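Local coordinates for galacto-N-biose/lacto-N-biose I transporter substrate-binding protein (Bifidobacterium longum, PDB 2Z8F) that binds galacto-N-biose and lacto-N-biose I, and here lacto-N-tetraose, as the solute-binding protein of a bifidobacterial ABC sugar transporter, at residues Ala158-Ala163 with Gln217-Ala222. Sequence-based numbering, arbitrary orientation.
Sequences AAAKTA and QQLLDA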
# COMPACT_ATOMS: atom_id res chain seq x y z
N ALA A 158 -26.33 4.27 -7.35
CA ALA A 158 -27.66 3.67 -7.56
C ALA A 158 -27.64 2.16 -7.28
O ALA A 158 -28.51 1.63 -6.57
CB ALA A 158 -28.19 3.97 -9.00
N ALA A 159 -26.63 1.48 -7.83
CA ALA A 159 -26.47 0.03 -7.61
C ALA A 159 -26.24 -0.23 -6.15
O ALA A 159 -26.76 -1.21 -5.58
CB ALA A 159 -25.32 -0.50 -8.45
N ALA A 160 -25.47 0.65 -5.50
CA ALA A 160 -25.14 0.46 -4.09
C ALA A 160 -26.38 0.58 -3.19
O ALA A 160 -26.50 -0.13 -2.18
CB ALA A 160 -24.09 1.45 -3.67
N LYS A 161 -27.28 1.49 -3.54
CA LYS A 161 -28.54 1.65 -2.80
C LYS A 161 -29.42 0.41 -2.94
O LYS A 161 -30.01 -0.04 -1.96
CB LYS A 161 -29.28 2.90 -3.25
CG LYS A 161 -28.66 4.22 -2.75
CD LYS A 161 -29.24 5.40 -3.57
CE LYS A 161 -28.60 6.72 -3.14
NZ LYS A 161 -29.05 7.90 -3.96
N THR A 162 -29.46 -0.15 -4.16
CA THR A 162 -30.18 -1.40 -4.42
C THR A 162 -29.63 -2.51 -3.54
O THR A 162 -30.40 -3.24 -2.91
CB THR A 162 -30.10 -1.82 -5.91
OG1 THR A 162 -30.72 -0.82 -6.73
CG2 THR A 162 -30.81 -3.14 -6.14
N ALA A 163 -28.30 -2.62 -3.49
CA ALA A 163 -27.66 -3.64 -2.65
C ALA A 163 -27.98 -3.46 -1.17
O ALA A 163 -28.28 -4.43 -0.46
CB ALA A 163 -26.14 -3.65 -2.88
N GLN A 217 -19.38 10.25 0.54
CA GLN A 217 -20.42 10.97 1.27
C GLN A 217 -21.79 10.44 0.89
O GLN A 217 -22.62 10.18 1.75
CB GLN A 217 -20.35 12.49 1.01
CG GLN A 217 -21.26 13.28 1.95
CD GLN A 217 -20.79 13.20 3.39
OE1 GLN A 217 -19.73 13.73 3.72
NE2 GLN A 217 -21.57 12.54 4.27
N GLN A 218 -22.04 10.32 -0.42
CA GLN A 218 -23.33 9.84 -0.91
C GLN A 218 -23.59 8.41 -0.44
O GLN A 218 -24.71 8.10 -0.03
CB GLN A 218 -23.45 9.93 -2.43
CG GLN A 218 -23.48 11.35 -2.94
CD GLN A 218 -23.92 11.46 -4.39
OE1 GLN A 218 -23.30 12.18 -5.19
NE2 GLN A 218 -24.97 10.74 -4.75
N LEU A 219 -22.57 7.55 -0.50
CA LEU A 219 -22.67 6.19 0.06
C LEU A 219 -23.02 6.15 1.55
O LEU A 219 -23.92 5.42 1.97
CB LEU A 219 -21.41 5.38 -0.23
CG LEU A 219 -21.21 5.04 -1.72
CD1 LEU A 219 -19.83 4.42 -1.91
CD2 LEU A 219 -22.30 4.13 -2.32
N LEU A 220 -22.32 6.96 2.35
CA LEU A 220 -22.56 6.99 3.80
C LEU A 220 -23.94 7.56 4.12
O LEU A 220 -24.62 7.06 5.00
CB LEU A 220 -21.47 7.79 4.52
CG LEU A 220 -20.09 7.15 4.54
CD1 LEU A 220 -19.08 8.11 5.14
CD2 LEU A 220 -20.11 5.81 5.32
N ASP A 221 -24.35 8.60 3.40
CA ASP A 221 -25.65 9.20 3.64
C ASP A 221 -26.75 8.19 3.36
O ASP A 221 -27.80 8.21 3.99
CB ASP A 221 -25.85 10.44 2.75
CG ASP A 221 -25.03 11.65 3.21
OD1 ASP A 221 -24.47 11.62 4.33
OD2 ASP A 221 -24.96 12.65 2.44
N ALA A 222 -26.51 7.31 2.38
CA ALA A 222 -27.48 6.33 1.93
C ALA A 222 -27.35 5.04 2.72
O ALA A 222 -28.08 4.08 2.46
CB ALA A 222 -27.31 6.07 0.45
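Ala-160 and Lys-161 pack against Leu-219 and Ala-222 in a small apolar helix-to-helix contact at the periphery of the solute-binding fold. The first pair lies on helix 153-165. The second lies at the C-terminal end of helix 207-221, with Ala-222 directly after its last helical residue. The two segments bury only 154 Å² between them, and side-chain carbons do the touching.

The inner half is buried. The methyl of Ala-160 points at the other helix and meets one branch of Leu-219, with CB of Ala-160 3.5 Å from CD2 of Leu-219. This is tighter than usual for two carbons. The CA atoms of this pair are 7.5 Å apart, so the leucine branch and the alanine methyl together bridge the gap. The leucine CB sets off alongside the partner helix, not at it. CG stands anti to the carbonyl carbon (chi1 -67°), and chi2 of 171° carries CD1 onward and leaves CD2 to come nearer the alanine. Met-171, in a loop, also touches Leu-219.

The outer half is more open. Here the backbones come closer, with CA of Lys-161 6.7 Å from CA of Ala-222. The methyl of Ala-222 lies alongside the aliphatic part of the lysine. Its CB is 3.9 Å from both CG and CE of Lys-161. The chain is extended (chi3 -178°), so CG and CE, on the same side of the zigzag, both face the methyl.

The end of helix 207-221 thus meets helix 153-165 through Leu-219, and Ala-222, the residue after it, adds a second touch. Gln-217, whose OE1 accepts a hydrogen bond from Val-388 N, and Leu-220, which touches Val-388, meet the loop just before helix 389-405.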